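Local coordinates for putative uncharacterized protein (Enterobacter cloacae, PDB 4HFK) that probably acts as the immunity protein of a type VI secretion system, binding and neutralising a cognate amidase effector, at residues 15-27 with 56-68. Sequence-based numbering, arbitrary orientation.
Sequences FENWVQNRCIGKI and EKADEVIVSLLKQ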
# COMPACT_ATOMS: atom_id res chain seq x y z
N PHE B 15 -4.09 -2.14 11.48
CA PHE B 15 -4.69 -3.36 10.97
C PHE B 15 -4.92 -3.29 9.45
O PHE B 15 -4.62 -4.25 8.72
CB PHE B 15 -5.99 -3.68 11.71
CG PHE B 15 -6.50 -5.07 11.45
CD1 PHE B 15 -5.87 -6.18 12.02
CD2 PHE B 15 -7.60 -5.28 10.63
CE1 PHE B 15 -6.33 -7.46 11.78
CE2 PHE B 15 -8.07 -6.57 10.38
CZ PHE B 15 -7.43 -7.66 10.96
N GLU B 16 -5.46 -2.17 8.98
CA GLU B 16 -5.64 -1.97 7.53
C GLU B 16 -4.33 -2.15 6.76
O GLU B 16 -4.30 -2.79 5.71
CB GLU B 16 -6.21 -0.58 7.25
CG GLU B 16 -7.68 -0.43 7.66
CD GLU B 16 -8.11 1.02 7.82
OE1 GLU B 16 -7.28 1.94 7.56
OE2 GLU B 16 -9.27 1.25 8.22
N ASN B 17 -3.26 -1.56 7.27
CA ASN B 17 -1.96 -1.65 6.62
C ASN B 17 -1.41 -3.07 6.66
O ASN B 17 -0.80 -3.52 5.68
CB ASN B 17 -1.00 -0.62 7.22
CG ASN B 17 -1.46 0.82 6.97
OD1 ASN B 17 -2.30 1.05 6.09
ND2 ASN B 17 -0.94 1.78 7.74
N TRP B 18 -1.63 -3.78 7.76
CA TRP B 18 -1.31 -5.20 7.79
C TRP B 18 -2.02 -5.92 6.65
O TRP B 18 -1.39 -6.65 5.87
CB TRP B 18 -1.69 -5.85 9.13
CG TRP B 18 -1.31 -7.33 9.17
CD1 TRP B 18 -0.09 -7.87 9.52
CD2 TRP B 18 -2.15 -8.45 8.82
NE1 TRP B 18 -0.13 -9.25 9.43
CE2 TRP B 18 -1.38 -9.63 9.00
CE3 TRP B 18 -3.48 -8.57 8.40
CZ2 TRP B 18 -1.90 -10.91 8.75
CZ3 TRP B 18 -3.99 -9.84 8.16
CH2 TRP B 18 -3.20 -10.99 8.34
N VAL B 19 -3.33 -5.71 6.54
CA VAL B 19 -4.12 -6.39 5.51
C VAL B 19 -3.62 -6.03 4.11
O VAL B 19 -3.46 -6.90 3.25
CB VAL B 19 -5.63 -6.04 5.61
CG1 VAL B 19 -6.39 -6.59 4.38
CG2 VAL B 19 -6.23 -6.60 6.90
N GLN B 20 -3.35 -4.74 3.90
CA GLN B 20 -2.90 -4.27 2.59
C GLN B 20 -1.54 -4.87 2.22
O GLN B 20 -1.34 -5.38 1.12
CB GLN B 20 -2.83 -2.74 2.54
CG GLN B 20 -2.91 -2.16 1.12
CD GLN B 20 -1.64 -1.45 0.68
OE1 GLN B 20 -0.61 -1.55 1.34
NE2 GLN B 20 -1.72 -0.72 -0.43
N ASN B 21 -0.59 -4.80 3.16
CA ASN B 21 0.76 -5.29 2.90
C ASN B 21 0.74 -6.79 2.64
O ASN B 21 1.43 -7.29 1.75
CB ASN B 21 1.68 -5.00 4.08
CG ASN B 21 2.07 -3.53 4.18
OD1 ASN B 21 2.90 -3.17 5.01
ND2 ASN B 21 1.46 -2.68 3.34
N ARG B 22 -0.06 -7.51 3.41
CA ARG B 22 -0.22 -8.94 3.20
C ARG B 22 -0.87 -9.26 1.84
O ARG B 22 -0.50 -10.23 1.17
CB ARG B 22 -1.02 -9.55 4.34
CG ARG B 22 -1.26 -11.01 4.17
CD ARG B 22 -1.07 -11.74 5.48
NE ARG B 22 -1.31 -13.17 5.31
CZ ARG B 22 -0.34 -14.08 5.25
NH1 ARG B 22 0.93 -13.71 5.37
NH2 ARG B 22 -0.65 -15.36 5.09
N CYS B 23 -1.85 -8.45 1.43
CA CYS B 23 -2.43 -8.62 0.09
C CYS B 23 -1.37 -8.45 -0.99
O CYS B 23 -1.31 -9.24 -1.93
CB CYS B 23 -3.55 -7.62 -0.17
SG CYS B 23 -5.09 -8.00 0.61
N ILE B 24 -0.57 -7.40 -0.87
CA ILE B 24 0.52 -7.15 -1.82
C ILE B 24 1.43 -8.37 -1.92
O ILE B 24 1.83 -8.76 -3.02
CB ILE B 24 1.33 -5.91 -1.43
CG1 ILE B 24 0.46 -4.65 -1.61
CG2 ILE B 24 2.59 -5.79 -2.28
CD1 ILE B 24 1.06 -3.38 -1.04
N GLY B 25 1.72 -8.99 -0.78
CA GLY B 25 2.54 -10.18 -0.74
C GLY B 25 1.91 -11.34 -1.48
O GLY B 25 2.61 -12.15 -2.11
N LYS B 26 0.59 -11.45 -1.42
CA LYS B 26 -0.12 -12.52 -2.10
C LYS B 26 -0.21 -12.32 -3.62
O LYS B 26 -0.28 -13.30 -4.35
CB LYS B 26 -1.53 -12.69 -1.52
CG LYS B 26 -1.54 -13.27 -0.12
CD LYS B 26 -2.97 -13.53 0.34
CE LYS B 26 -2.99 -14.00 1.80
NZ LYS B 26 -2.11 -15.19 2.01
N ILE B 27 -0.24 -11.07 -4.09
CA ILE B 27 -0.38 -10.83 -5.53
C ILE B 27 0.95 -10.56 -6.25
O ILE B 27 1.01 -10.57 -7.47
CB ILE B 27 -1.36 -9.67 -5.86
CG1 ILE B 27 -0.99 -8.39 -5.09
CG2 ILE B 27 -2.78 -10.06 -5.54
CD1 ILE B 27 -0.27 -7.36 -5.91
N GLU B 56 -5.73 -14.22 11.61
CA GLU B 56 -6.00 -15.52 10.99
C GLU B 56 -7.26 -15.47 10.14
O GLU B 56 -7.26 -15.89 8.98
CB GLU B 56 -6.12 -16.62 12.06
CG GLU B 56 -4.88 -16.78 12.94
CD GLU B 56 -5.11 -17.73 14.10
OE1 GLU B 56 -6.14 -18.43 14.11
OE2 GLU B 56 -4.25 -17.77 15.00
N LYS B 57 -8.35 -14.94 10.70
CA LYS B 57 -9.59 -14.79 9.95
C LYS B 57 -9.44 -13.82 8.78
O LYS B 57 -9.95 -14.06 7.69
CB LYS B 57 -10.73 -14.34 10.86
CG LYS B 57 -11.09 -15.36 11.94
CD LYS B 57 -12.32 -14.92 12.72
CE LYS B 57 -12.71 -15.95 13.77
NZ LYS B 57 -13.87 -15.47 14.58
N ALA B 58 -8.73 -12.71 9.01
CA ALA B 58 -8.51 -11.71 7.97
C ALA B 58 -7.79 -12.31 6.76
O ALA B 58 -8.08 -11.95 5.62
CB ALA B 58 -7.73 -10.53 8.52
N ASP B 59 -6.86 -13.21 7.02
CA ASP B 59 -6.12 -13.85 5.94
C ASP B 59 -7.06 -14.68 5.05
O ASP B 59 -6.88 -14.74 3.84
CB ASP B 59 -5.00 -14.73 6.49
CG ASP B 59 -3.94 -15.04 5.45
OD1 ASP B 59 -3.27 -14.08 4.99
OD2 ASP B 59 -3.79 -16.22 5.09
N GLU B 60 -8.05 -15.32 5.66
CA GLU B 60 -9.06 -16.04 4.89
C GLU B 60 -9.90 -15.08 4.06
O GLU B 60 -10.21 -15.35 2.89
CB GLU B 60 -9.99 -16.83 5.82
CG GLU B 60 -9.32 -17.98 6.53
N VAL B 61 -10.29 -13.95 4.66
CA VAL B 61 -11.09 -12.96 3.95
C VAL B 61 -10.30 -12.44 2.76
O VAL B 61 -10.82 -12.32 1.65
CB VAL B 61 -11.53 -11.80 4.89
CG1 VAL B 61 -12.16 -10.69 4.10
CG2 VAL B 61 -12.49 -12.32 5.95
N ILE B 62 -9.02 -12.16 2.99
CA ILE B 62 -8.11 -11.72 1.93
C ILE B 62 -8.11 -12.69 0.74
O ILE B 62 -8.28 -12.27 -0.42
CB ILE B 62 -6.68 -11.55 2.48
CG1 ILE B 62 -6.60 -10.32 3.39
CG2 ILE B 62 -5.68 -11.41 1.36
CD1 ILE B 62 -5.30 -10.23 4.17
N VAL B 63 -7.90 -13.97 1.01
CA VAL B 63 -7.81 -14.96 -0.07
C VAL B 63 -9.11 -14.99 -0.89
O VAL B 63 -9.07 -15.08 -2.12
CB VAL B 63 -7.45 -16.36 0.47
CG1 VAL B 63 -7.55 -17.41 -0.63
CG2 VAL B 63 -6.04 -16.36 1.05
N SER B 64 -10.24 -14.86 -0.20
CA SER B 64 -11.54 -14.86 -0.86
C SER B 64 -11.77 -13.59 -1.69
O SER B 64 -12.24 -13.67 -2.83
CB SER B 64 -12.65 -15.01 0.18
OG SER B 64 -13.93 -15.02 -0.45
N LEU B 65 -11.45 -12.43 -1.13
CA LEU B 65 -11.69 -11.17 -1.84
C LEU B 65 -10.73 -10.95 -3.02
O LEU B 65 -11.11 -10.35 -4.03
CB LEU B 65 -11.64 -9.97 -0.88
CG LEU B 65 -12.83 -9.80 0.07
CD1 LEU B 65 -12.69 -8.55 0.92
CD2 LEU B 65 -14.13 -9.75 -0.70
N LEU B 66 -9.50 -11.46 -2.90
CA LEU B 66 -8.51 -11.34 -3.97
C LEU B 66 -9.01 -11.96 -5.28
O LEU B 66 -8.56 -11.58 -6.37
CB LEU B 66 -7.17 -11.96 -3.56
CG LEU B 66 -6.21 -11.07 -2.77
CD1 LEU B 66 -4.95 -11.82 -2.39
CD2 LEU B 66 -5.85 -9.81 -3.55
N LYS B 67 -9.94 -12.91 -5.18
CA LYS B 67 -10.50 -13.56 -6.36
C LYS B 67 -11.36 -12.61 -7.21
O LYS B 67 -11.60 -12.87 -8.40
CB LYS B 67 -11.30 -14.79 -5.96
CG LYS B 67 -10.45 -15.88 -5.31
CD LYS B 67 -11.32 -17.02 -4.78
CE LYS B 67 -10.45 -18.15 -4.23
NZ LYS B 67 -11.28 -19.27 -3.69
N GLN B 68 -11.86 -11.54 -6.60
CA GLN B 68 -12.65 -10.56 -7.34
C GLN B 68 -11.79 -9.94 -8.43
O GLN B 68 -10.63 -9.60 -8.19
CB GLN B 68 -13.17 -9.48 -6.40
CG GLN B 68 -14.38 -9.88 -5.58
CD GLN B 68 -15.46 -8.81 -5.62
OE1 GLN B 68 -15.17 -7.63 -5.47
NE2 GLN B 68 -16.70 -9.23 -5.87
O HOH W 1 -2.92 -17.62 3.31
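Ile62 enters the hole formed by Val19, Arg22, Cys23 and Lys26 as a knob. Its CD1 lies 3.8 Å from Val19 CG1, the two side chains sliding past each other in opposite directions, while CG2 rests against Cys23 SG at 3.5 Å. CG2, anti to the backbone N, is the branch that meets Cys23 SG and Lys26 CD, whereas CG1 carries CD1 to Val19. Toward the N-terminal ends, Ala58 CB meets two rings, Phe15 through CZ and Trp18 through CZ3, both 3.8 Å away; both rings also pack edge-to-face with Phe55. At the other end Leu66 divides its methyls between Lys26 CB (CD1) and Ile27 CG2 (CD2).

These contacts join helices 11-27 and 52-66 of an all-helical fold; the axes of 15-27 and 56-66 approach to 10.6 Å and cross at -50°. Helix 79-87 also packs on this pair, Cys83 touching Cys23 and Ile86 touching Leu66.

The polar side of the contact is a salt-bridge network centred on Asp59. Arg22, bent at chi2 (138°), presents its guanidinium edge-on, tilted 46° from the carboxylate plane; NH2 makes a weak but nearly straight bond to Asp59 OD2, 3.3 Å long. Arg22 NE and Asp59 OD1 are both less surely placed, so nothing rests on their separation. Lys26 is reciprocally a knob among Asp59, Ile62, Val63 and Leu66: its extended chain lays CD 3.6 Å from Ile62 CG2, and a bend at chi4 turns NZ toward Asp59, a salt bridge resting on the uncertain OD1. A water accepts from Lys26 NZ (2.9 Å). Arg22 NH2 additionally bonds the backbone of another protein's chain, consistent with this polar group adjoining an effector interface.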